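Local coordinates for protein putative phosphosugar isomerase (Clostridium difficile, PDB 3G68) that is a putative phosphosugar isomerase with two SIS domains, probably binding sugar phosphates in the manner of the isomerase part of glucosamine-6-phosphate synthases, at residues L9-R14 and N185-V190; T32-I37 and L159-E164; N153-G158 and Y309-F314; E232-P237 and G323-L328. One frame throughout, in Å; residues are numbered along the deposited sequence. Where two conformers were deposited one is given.

Contact 1: residues L9-R14 and N185-V190; sequences LETPVR and NRFEAV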
# COMPACT_ATOMS: atom_id res chain seq x y z
N LEU B 9 -3.54 -33.38 26.03
CA LEU B 9 -3.53 -32.02 25.47
C LEU B 9 -2.34 -31.14 25.94
O LEU B 9 -1.89 -30.28 25.17
CB LEU B 9 -4.88 -31.33 25.70
CG LEU B 9 -6.03 -31.98 24.92
CD1 LEU B 9 -7.37 -31.34 25.29
CD2 LEU B 9 -5.83 -31.90 23.43
N GLU B 10 -1.82 -31.40 27.16
CA GLU B 10 -0.63 -30.70 27.70
C GLU B 10 0.69 -31.14 27.03
O GLU B 10 1.71 -30.45 27.09
CB GLU B 10 -0.49 -31.08 29.19
CG GLU B 10 0.44 -30.22 29.98
CD GLU B 10 0.65 -30.70 31.40
OE1 GLU B 10 1.49 -30.07 32.07
OE2 GLU B 10 0.02 -31.67 31.87
N THR B 11 0.67 -32.34 26.43
CA THR B 11 1.86 -32.98 25.91
C THR B 11 2.70 -32.14 24.91
O THR B 11 3.89 -31.96 25.14
CB THR B 11 1.57 -34.45 25.46
OG1 THR B 11 0.98 -35.15 26.57
CG2 THR B 11 2.86 -35.16 25.07
N PRO B 12 2.10 -31.58 23.83
CA PRO B 12 2.95 -30.73 22.97
C PRO B 12 3.71 -29.57 23.69
O PRO B 12 4.90 -29.39 23.43
CB PRO B 12 1.97 -30.23 21.90
CG PRO B 12 0.94 -31.34 21.83
CD PRO B 12 0.74 -31.68 23.28
N VAL B 13 3.07 -28.88 24.63
CA VAL B 13 3.73 -27.75 25.35
C VAL B 13 4.96 -28.26 26.14
O VAL B 13 6.05 -27.72 26.07
CB VAL B 13 2.72 -26.98 26.28
CG1 VAL B 13 3.41 -25.88 27.09
CG2 VAL B 13 1.59 -26.41 25.47
N ARG B 14 4.78 -29.37 26.84
CA ARG B 14 5.86 -29.99 27.62
C ARG B 14 6.98 -30.48 26.73
O ARG B 14 8.16 -30.30 27.06
CB ARG B 14 5.36 -31.13 28.52
CG ARG B 14 4.57 -30.68 29.76
CD ARG B 14 5.37 -29.78 30.69
NE ARG B 14 4.62 -29.45 31.89
CZ ARG B 14 5.06 -28.68 32.89
NH1 ARG B 14 6.28 -28.13 32.86
NH2 ARG B 14 4.27 -28.46 33.94
N ASN B 185 3.65 -30.79 16.25
CA ASN B 185 2.66 -29.83 15.82
C ASN B 185 1.39 -30.44 15.20
O ASN B 185 0.39 -29.76 15.04
CB ASN B 185 3.25 -28.82 14.83
CG ASN B 185 2.41 -27.54 14.77
OD1 ASN B 185 2.06 -26.99 15.81
ND2 ASN B 185 2.10 -27.09 13.58
N ARG B 186 1.46 -31.72 14.84
CA ARG B 186 0.29 -32.44 14.30
C ARG B 186 -0.54 -33.12 15.38
O ARG B 186 -1.64 -33.62 15.10
CB ARG B 186 0.76 -33.50 13.30
CG ARG B 186 1.45 -32.85 12.12
CD ARG B 186 1.72 -33.88 11.07
NE ARG B 186 2.25 -33.28 9.87
CZ ARG B 186 2.47 -33.93 8.74
NH1 ARG B 186 2.19 -35.23 8.64
NH2 ARG B 186 2.95 -33.28 7.69
N PHE B 187 -0.02 -33.16 16.60
CA PHE B 187 -0.67 -33.86 17.71
C PHE B 187 -2.11 -33.41 17.90
O PHE B 187 -3.02 -34.24 17.94
CB PHE B 187 0.19 -33.69 18.96
CG PHE B 187 -0.26 -34.48 20.16
CD1 PHE B 187 -1.37 -34.08 20.92
CD2 PHE B 187 0.51 -35.58 20.62
CE1 PHE B 187 -1.75 -34.79 22.06
CE2 PHE B 187 0.13 -36.30 21.75
CZ PHE B 187 -0.98 -35.92 22.48
N GLU B 188 -2.33 -32.10 18.02
CA GLU B 188 -3.67 -31.53 18.22
C GLU B 188 -4.62 -31.89 17.10
O GLU B 188 -5.76 -32.27 17.36
CB GLU B 188 -3.57 -29.99 18.29
CG GLU B 188 -4.88 -29.23 18.45
CD GLU B 188 -5.41 -29.23 19.87
OE1 GLU B 188 -4.68 -29.66 20.79
OE2 GLU B 188 -6.55 -28.77 20.04
N ALA B 189 -4.16 -31.74 15.84
CA ALA B 189 -5.00 -32.08 14.68
C ALA B 189 -5.42 -33.57 14.71
O ALA B 189 -6.60 -33.92 14.45
CB ALA B 189 -4.28 -31.75 13.37
N VAL B 190 -4.46 -34.44 15.05
CA VAL B 190 -4.75 -35.89 15.18
C VAL B 190 -5.76 -36.16 16.32
O VAL B 190 -6.68 -36.97 16.17
CB VAL B 190 -3.43 -36.71 15.32
CG1 VAL B 190 -3.72 -38.19 15.72
CG2 VAL B 190 -2.61 -36.61 14.01
O HOH W 1 -2.48 -30.10 22.32
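Pro-12 lies over one face of the Phe-187 ring, a CH-pi contact in which helix 4-20 meets the N-terminal part of helix 187-200 in a double-SIS fold. Pro-12 CD stands 4.2 Å from the centroid of the Phe-187 ring, 20° off its normal and displaced toward the rim. Pro-12 CG comes to 3.7 Å from Phe-187 CD1. The two side chains cross at about a right angle, with the proline's CG and CD methylenes doing the touching. Thr-11 adds its CB, 4.2 Å from Phe-187 CZ at an oblique approach; its hydroxyl serves the backbone instead, bonding to the carbonyl of Tyr-7. The aromatic side chain is sent across by its first torsion, CG lying opposite the backbone N (chi1 -174°). In the next shell Tyr-148 of helix 145-165 meets Phe-187 edge-to-face, and Val-316 packs on it too. Toward the more exposed flank the contact turns polar. Glu-188 bends at chi2 (79°), which carries its carboxylate to Leu-9, where OE1 sits 3.6 Å from the methyl CD2. A water spans the same gap, donating one hydrogen to Leu-9 O at 2.9 Å and the other to Glu-188 OE1 at 2.7 Å.

Contact 2: residues T32-I37 and L159-E164; sequences TNLKKI and LQIARE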
# COMPACT_ATOMS: atom_id res chain seq x y z
N THR B 32 30.53 -38.18 28.33
CA THR B 32 31.08 -39.46 28.81
C THR B 32 31.58 -40.36 27.67
O THR B 32 31.26 -40.14 26.49
CB THR B 32 30.05 -40.26 29.64
OG1 THR B 32 28.82 -40.42 28.91
CG2 THR B 32 29.75 -39.55 30.92
N ASN B 33 32.39 -41.35 28.04
CA ASN B 33 32.87 -42.33 27.08
C ASN B 33 31.97 -43.56 27.10
O ASN B 33 32.02 -44.34 28.07
CB ASN B 33 34.29 -42.76 27.43
CG ASN B 33 34.90 -43.64 26.36
OD1 ASN B 33 34.62 -43.48 25.17
ND2 ASN B 33 35.73 -44.59 26.79
N LEU B 34 31.21 -43.77 26.02
CA LEU B 34 30.23 -44.87 25.93
C LEU B 34 30.47 -45.84 24.76
O LEU B 34 30.68 -45.42 23.64
CB LEU B 34 28.83 -44.28 25.78
CG LEU B 34 28.36 -43.33 26.88
CD1 LEU B 34 26.97 -42.81 26.56
CD2 LEU B 34 28.38 -44.03 28.23
N LYS B 35 30.43 -47.13 25.07
CA LYS B 35 30.53 -48.23 24.10
C LYS B 35 29.21 -49.05 24.03
O LYS B 35 29.01 -49.84 23.10
CB LYS B 35 31.73 -49.13 24.45
N LYS B 36 28.33 -48.87 25.01
CA LYS B 36 27.03 -49.55 25.01
C LYS B 36 26.03 -48.77 25.85
O LYS B 36 26.40 -48.13 26.84
CB LYS B 36 27.21 -50.97 25.58
CG LYS B 36 25.96 -51.86 25.61
CD LYS B 36 26.34 -53.31 25.99
CE LYS B 36 25.14 -54.23 26.00
NZ LYS B 36 25.54 -55.64 26.31
N ILE B 37 24.77 -48.80 25.41
CA ILE B 37 23.67 -48.25 26.17
C ILE B 37 22.62 -49.35 26.37
O ILE B 37 22.24 -50.03 25.43
CB ILE B 37 23.02 -47.05 25.45
CG1 ILE B 37 23.98 -45.86 25.44
CG2 ILE B 37 21.74 -46.65 26.15
CD1 ILE B 37 23.54 -44.72 24.50
N LEU B 159 20.55 -37.82 20.05
CA LEU B 159 20.94 -36.67 19.24
C LEU B 159 22.10 -35.84 19.82
O LEU B 159 22.99 -35.39 19.09
CB LEU B 159 19.70 -35.78 18.99
CG LEU B 159 18.68 -36.34 17.97
CD1 LEU B 159 17.34 -35.54 17.97
CD2 LEU B 159 19.31 -36.36 16.56
N GLN B 160 22.07 -35.64 21.13
CA GLN B 160 23.07 -34.90 21.89
C GLN B 160 24.41 -35.62 21.90
O GLN B 160 25.46 -35.00 21.75
CB GLN B 160 22.56 -34.67 23.32
CG GLN B 160 21.42 -33.61 23.41
CD GLN B 160 21.94 -32.20 23.61
OE1 GLN B 160 22.93 -32.00 24.29
NE2 GLN B 160 21.23 -31.20 23.06
N ILE B 161 24.36 -36.95 22.04
CA ILE B 161 25.56 -37.77 21.98
C ILE B 161 26.11 -37.73 20.56
O ILE B 161 27.27 -37.43 20.37
CB ILE B 161 25.30 -39.23 22.36
CG1 ILE B 161 25.07 -39.35 23.86
CG2 ILE B 161 26.50 -40.10 22.00
CD1 ILE B 161 24.48 -40.70 24.25
N ALA B 162 25.24 -37.97 19.58
CA ALA B 162 25.62 -38.00 18.16
C ALA B 162 26.34 -36.72 17.72
O ALA B 162 27.36 -36.76 17.02
CB ALA B 162 24.37 -38.26 17.30
N ARG B 163 25.79 -35.57 18.11
CA ARG B 163 26.41 -34.30 17.75
C ARG B 163 27.77 -34.15 18.44
O ARG B 163 28.75 -33.81 17.79
CB ARG B 163 25.48 -33.12 18.06
CG ARG B 163 26.03 -31.72 17.64
CD ARG B 163 25.01 -30.61 17.89
NE ARG B 163 24.70 -30.54 19.32
CZ ARG B 163 23.85 -29.71 19.89
NH1 ARG B 163 23.19 -28.81 19.17
NH2 ARG B 163 23.68 -29.76 21.21
N GLU B 164 27.83 -34.42 19.74
CA GLU B 164 29.07 -34.26 20.53
C GLU B 164 30.18 -35.11 19.98
O GLU B 164 31.32 -34.65 19.83
CB GLU B 164 28.81 -34.62 21.99
CG GLU B 164 30.03 -34.63 22.96
CD GLU B 164 30.66 -33.26 23.23
OE1 GLU B 164 30.10 -32.21 22.84
OE2 GLU B 164 31.74 -33.26 23.89
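Segment 32-37 is loop that leads into the start of strand 36-40, whereas 159-164 is regular helix near the end of helix 145-165, with Arg-163 N bonded to Leu-159 O at 3.0 Å. Strand against helix is the basic layering of the SIS domain, an alpha/beta fold built on a parallel sheet, and here the strand is an inner one: Ile-37 makes backbone bonds with Asp-63 and Val-65, Lys-36 with Leu-85. Leu-34 and Ile-37, three residues apart, both direct their CB toward the helix, and one helical side chain, Ile-161, answers them. The meeting is light, burying 80 Å² in all, and wholly apolar. Ile-161 places CG1 beside its backbone N (chi1 -72°) and continues nearly straight (chi2 166°), an extended arm that presents CD1 to both partners. Ile-37 reaches out tip to tip with it, while Leu-34 comes in at about a right angle. Ile-62 touches both Leu-34 and Ile-37 and continues the apolar patch. Within the contact itself everything converges on one methyl group: Ile-161 CD1 is 4.0 Å from Leu-34 CD1 and 4.1 Å from Ile-37 CD1.

Contact 3: residues N153-G158 and Y309-F314; sequences NLMLLG and YQTFNF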
# COMPACT_ATOMS: atom_id res chain seq x y z
N ASN B 153 12.78 -37.73 25.39
CA ASN B 153 14.01 -37.60 26.21
C ASN B 153 15.11 -38.57 25.79
O ASN B 153 16.29 -38.20 25.71
CB ASN B 153 13.67 -37.79 27.71
CG ASN B 153 14.26 -36.70 28.58
OD1 ASN B 153 14.14 -35.51 28.26
ND2 ASN B 153 14.87 -37.07 29.70
N LEU B 154 14.71 -39.81 25.49
CA LEU B 154 15.59 -40.84 24.94
C LEU B 154 16.14 -40.46 23.55
O LEU B 154 17.31 -40.71 23.26
CB LEU B 154 14.89 -42.18 24.86
CG LEU B 154 14.67 -42.91 26.19
CD1 LEU B 154 13.59 -43.98 26.04
CD2 LEU B 154 15.99 -43.50 26.67
N MSE B 155 15.30 -39.90 22.69
CA MSE B 155 15.75 -39.47 21.40
C MSE B 155 16.75 -38.32 21.53
O MSE B 155 17.73 -38.30 20.81
CB MSE B 155 14.58 -39.05 20.51
CG MSE B 155 13.73 -40.22 20.07
SE MSE B 155 12.32 -39.57 18.91
CE MSE B 155 11.69 -41.24 18.14
N LEU B 156 16.46 -37.35 22.40
CA LEU B 156 17.33 -36.20 22.63
C LEU B 156 18.71 -36.67 23.12
O LEU B 156 19.73 -36.21 22.58
CB LEU B 156 16.69 -35.21 23.58
CG LEU B 156 15.52 -34.48 22.89
CD1 LEU B 156 14.74 -33.67 23.88
CD2 LEU B 156 16.02 -33.61 21.72
N LEU B 157 18.72 -37.60 24.07
CA LEU B 157 19.98 -38.22 24.55
C LEU B 157 20.83 -38.67 23.37
O LEU B 157 22.03 -38.36 23.30
CB LEU B 157 19.74 -39.41 25.48
CG LEU B 157 20.97 -40.25 25.93
CD1 LEU B 157 21.95 -39.39 26.76
CD2 LEU B 157 20.50 -41.52 26.68
N GLY B 158 20.20 -39.41 22.45
CA GLY B 158 20.85 -39.90 21.23
C GLY B 158 21.41 -38.77 20.39
O GLY B 158 22.59 -38.74 20.08
N TYR B 309 9.67 -40.69 13.77
CA TYR B 309 8.92 -39.57 14.38
C TYR B 309 7.40 -39.71 14.39
O TYR B 309 6.70 -39.00 15.14
CB TYR B 309 9.39 -38.20 13.83
CG TYR B 309 10.89 -38.00 13.94
CD1 TYR B 309 11.59 -38.35 15.09
CD2 TYR B 309 11.63 -37.48 12.87
CE1 TYR B 309 12.98 -38.19 15.18
CE2 TYR B 309 12.99 -37.30 12.96
CZ TYR B 309 13.66 -37.67 14.11
OH TYR B 309 15.03 -37.51 14.20
N GLN B 310 6.89 -40.65 13.60
CA GLN B 310 5.45 -40.99 13.63
C GLN B 310 5.02 -41.44 15.01
O GLN B 310 3.82 -41.44 15.31
CB GLN B 310 5.12 -42.08 12.59
CG GLN B 310 5.78 -43.44 12.89
CD GLN B 310 5.45 -44.52 11.86
OE1 GLN B 310 4.45 -44.47 11.16
NE2 GLN B 310 6.32 -45.51 11.78
N THR B 311 5.98 -41.86 15.84
CA THR B 311 5.69 -42.26 17.21
C THR B 311 4.98 -41.15 18.01
O THR B 311 4.29 -41.42 18.96
CB THR B 311 6.97 -42.75 17.96
OG1 THR B 311 6.58 -43.42 19.18
CG2 THR B 311 7.91 -41.58 18.27
N PHE B 312 5.16 -39.90 17.64
CA PHE B 312 4.50 -38.80 18.36
C PHE B 312 3.06 -38.55 17.98
O PHE B 312 2.46 -37.61 18.51
CB PHE B 312 5.33 -37.52 18.25
CG PHE B 312 6.66 -37.68 18.85
CD1 PHE B 312 6.77 -37.94 20.22
CD2 PHE B 312 7.81 -37.67 18.07
CE1 PHE B 312 8.03 -38.16 20.79
CE2 PHE B 312 9.06 -37.87 18.65
CZ PHE B 312 9.16 -38.11 20.01
N ASN B 313 2.53 -39.33 17.04
CA ASN B 313 1.14 -39.21 16.65
C ASN B 313 0.33 -40.49 16.61
O ASN B 313 -0.87 -40.42 16.82
CB ASN B 313 1.04 -38.65 15.23
CG ASN B 313 1.69 -37.28 15.05
OD1 ASN B 313 2.07 -36.96 13.93
ND2 ASN B 313 1.78 -36.46 16.11
N PHE B 314 0.94 -41.64 16.32
CA PHE B 314 0.14 -42.82 15.93
C PHE B 314 -0.89 -43.35 16.92
O PHE B 314 -2.01 -43.69 16.51
CB PHE B 314 1.00 -43.99 15.44
CG PHE B 314 0.57 -44.50 14.11
CD1 PHE B 314 -0.67 -45.07 13.94
CD2 PHE B 314 1.41 -44.34 13.00
CE1 PHE B 314 -1.08 -45.52 12.66
CE2 PHE B 314 1.01 -44.74 11.75
CZ PHE B 314 -0.25 -45.32 11.58
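A single selenium atom, that of the selenomethionine at Met-155, touches the edges of two aromatic rings at once. Met-155 SE lies 4.7 Å from the centroid of the Phe-312 ring, 74° off the normal, and 5.2 Å from that of Tyr-309, 88° off the normal. Both are Met-aromatic contacts of the edge type, in which the chalcogen meets the rim of hydrogens rather than the pi cloud. On Phe-312 the touching atoms are CE2 and CZ, with CZ at 3.7 Å from Met-155 SE; on Tyr-309 they are CD1 and CE1, the latter 4.0 Å from the same selenium. The side chain reaches so far because it is extended beyond CG (chi2 -178°), which carries SE well clear of the helix and lets the terminal methyl go further still. That methyl, CE, meets Thr-311 CG2 tip to tip at 3.8 Å. The threonine methyl is itself seated over the centre of the Phe-312 ring, 3.8 Å above its plane, so the ring is approached at its edge by selenium and on a face by carbon.

All four residues are buried, and the two hydroxyls among them find partners farther out. Thr-311 OG1 bonds to Asp-222 and Lys-151, while Tyr-309 OH bonds to Glu-176 and to Tyr-55. Val-52 and Tyr-55 of helix 43-59 also pack on Met-155. Such largely apolar packing lies near the middle of a double-SIS protein, where helix 145-165 receives the loop that runs from strand 299-300, at the edge of the second parallel sheet, to helix 316-324.

Contact 4: residues E232-P237 and G323-L328; sequences ETMRIP and GEIPTL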
# COMPACT_ATOMS: atom_id res chain seq x y z
N GLU B 232 -5.65 -51.64 30.88
CA GLU B 232 -5.78 -51.00 32.21
C GLU B 232 -7.07 -50.21 32.38
O GLU B 232 -7.58 -50.09 33.48
CB GLU B 232 -4.59 -50.09 32.45
CG GLU B 232 -3.26 -50.83 32.62
CD GLU B 232 -2.03 -49.89 32.70
OE1 GLU B 232 -2.09 -48.71 32.28
OE2 GLU B 232 -0.98 -50.38 33.17
N THR B 233 -7.62 -49.69 31.28
CA THR B 233 -8.79 -48.80 31.35
C THR B 233 -10.10 -49.45 30.91
O THR B 233 -11.16 -49.21 31.51
CB THR B 233 -8.52 -47.52 30.53
OG1 THR B 233 -8.23 -47.85 29.15
CG2 THR B 233 -7.33 -46.76 31.13
N MSE B 234 -10.04 -50.26 29.87
CA MSE B 234 -11.22 -51.00 29.39
C MSE B 234 -11.45 -52.26 30.22
O MSE B 234 -12.55 -52.83 30.23
CB MSE B 234 -11.06 -51.37 27.92
CG MSE B 234 -10.84 -50.20 26.99
SE MSE B 234 -12.47 -49.19 26.70
CE MSE B 234 -13.40 -50.50 25.59
N ARG B 235 -10.39 -52.74 30.87
CA ARG B 235 -10.44 -53.89 31.79
C ARG B 235 -11.02 -55.18 31.19
O ARG B 235 -11.90 -55.83 31.77
CB ARG B 235 -11.14 -53.47 33.06
CG ARG B 235 -10.28 -52.40 33.67
CD ARG B 235 -10.81 -51.77 34.81
NE ARG B 235 -9.93 -50.67 35.13
CZ ARG B 235 -10.13 -49.79 36.10
NH1 ARG B 235 -11.18 -49.88 36.90
NH2 ARG B 235 -9.24 -48.82 36.26
N ILE B 236 -10.47 -55.50 30.04
CA ILE B 236 -10.80 -56.67 29.26
C ILE B 236 -9.49 -57.17 28.67
O ILE B 236 -8.48 -56.46 28.75
CB ILE B 236 -11.81 -56.33 28.10
CG1 ILE B 236 -11.23 -55.27 27.16
CG2 ILE B 236 -13.18 -55.93 28.68
CD1 ILE B 236 -12.16 -54.89 26.00
N PRO B 237 -9.50 -58.35 28.06
CA PRO B 237 -8.27 -58.78 27.42
C PRO B 237 -7.85 -57.90 26.26
O PRO B 237 -8.66 -57.62 25.35
CB PRO B 237 -8.59 -60.20 26.93
CG PRO B 237 -9.66 -60.66 27.86
CD PRO B 237 -10.51 -59.43 28.01
N GLY B 323 -9.29 -42.59 27.55
CA GLY B 323 -9.85 -41.51 28.34
C GLY B 323 -11.36 -41.44 28.25
O GLY B 323 -12.03 -41.17 29.27
N GLU B 324 -11.92 -41.70 27.07
CA GLU B 324 -13.36 -41.49 26.84
C GLU B 324 -14.36 -42.64 26.99
O GLU B 324 -15.47 -42.47 27.50
CB GLU B 324 -13.58 -40.94 25.44
CG GLU B 324 -12.98 -39.57 25.22
CD GLU B 324 -13.45 -38.94 23.88
OE1 GLU B 324 -14.02 -39.68 23.04
OE2 GLU B 324 -13.25 -37.72 23.65
N ILE B 325 -13.98 -43.80 26.48
CA ILE B 325 -14.90 -44.95 26.45
C ILE B 325 -15.09 -45.59 27.82
O ILE B 325 -16.21 -45.96 28.14
CB ILE B 325 -14.52 -45.94 25.32
CG1 ILE B 325 -14.56 -45.20 23.96
CG2 ILE B 325 -15.43 -47.18 25.31
CD1 ILE B 325 -15.99 -44.73 23.47
N PRO B 326 -14.02 -45.77 28.64
CA PRO B 326 -14.25 -46.33 29.96
C PRO B 326 -15.28 -45.57 30.81
O PRO B 326 -15.99 -46.20 31.58
CB PRO B 326 -12.89 -46.28 30.63
CG PRO B 326 -11.95 -46.45 29.53
CD PRO B 326 -12.59 -45.63 28.39
N THR B 327 -15.39 -44.25 30.62
CA THR B 327 -16.40 -43.46 31.35
C THR B 327 -17.83 -43.91 31.00
O THR B 327 -18.75 -43.69 31.77
CB THR B 327 -16.23 -41.92 31.12
OG1 THR B 327 -16.55 -41.60 29.75
CG2 THR B 327 -14.81 -41.50 31.38
N LEU B 328 -18.01 -44.54 29.82
CA LEU B 328 -19.31 -45.10 29.43
C LEU B 328 -19.47 -46.57 29.84
O LEU B 328 -20.50 -47.17 29.54
CB LEU B 328 -19.49 -44.95 27.92
CG LEU B 328 -19.23 -43.60 27.27
CD1 LEU B 328 -19.50 -43.70 25.78
CD2 LEU B 328 -20.09 -42.51 27.90
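This is a buried packing contact between two helix ends: the last turn of helix 220-234 lies against Ile-325 and Pro-326, at the C-terminal side of helix 316-324, where a short 3-10 segment follows. The backbones come close, Met-234 CA and Pro-326 CA being 5.6 Å apart, and Pro-326 touches both Thr-233 and Met-234. Its CG rests 3.5 Å from the carbonyl oxygen Thr-233 O and 3.7 Å from Thr-233 CB, the two side chains passing at a slant. The threonine hydroxyl is turned back to its own helix, where it bonds to Lys-229 O. On the proline's CD flank comes the selenium of Met-234, a selenomethionine, 3.9 Å from Pro-326 CD and 3.8 Å from Ile-325 CG2. Bends at both chi2 (-74°) and chi3 (-72°) fold this side chain round, so that CE also touches the isoleucine methyl. The helices belong to the half of the double-SIS fold built on the parallel sheet that contains strands 210-215 and 238-242; Arg-235, the first residue past helix 220-234, leaves helical geometry with a positive phi shortly before the chain enters 238-242. Its side chain curls back over that helix end, NE donating to Glu-232 O at 2.9 Å along a nearly straight bond (171°), with the oxygen in the guanidinium plane. In segment 323-328, Thr-327 OG1 bonds back to Glu-324 O at 2.6 Å. Leu-205 and Val-206 of helix 202-206, together with Ile-198, pack against Ile-325.

Overall arrangement
From the N terminus, helix 4-20 enters contact 1, whose loop closes at 185-190 on helix 187-200. Within that span lies contact 2, joining strand 36-40 of the first parallel sheet to the late part of helix 145-165. Contact 3 uses the residues just before these on the same helix and closes far along the chain at 309-314, so it crosses contacts 1 and 2 and ties the first half to the loop before helix 316-324. It also touches contact 1, the Phe-187 ring packing on the backbone oxygen of Phe-312. Contact 4 opens only after contacts 1 and 2 have closed; it crosses contact 3 and stays within the second half, its centre about 40 Å from that of contact 2.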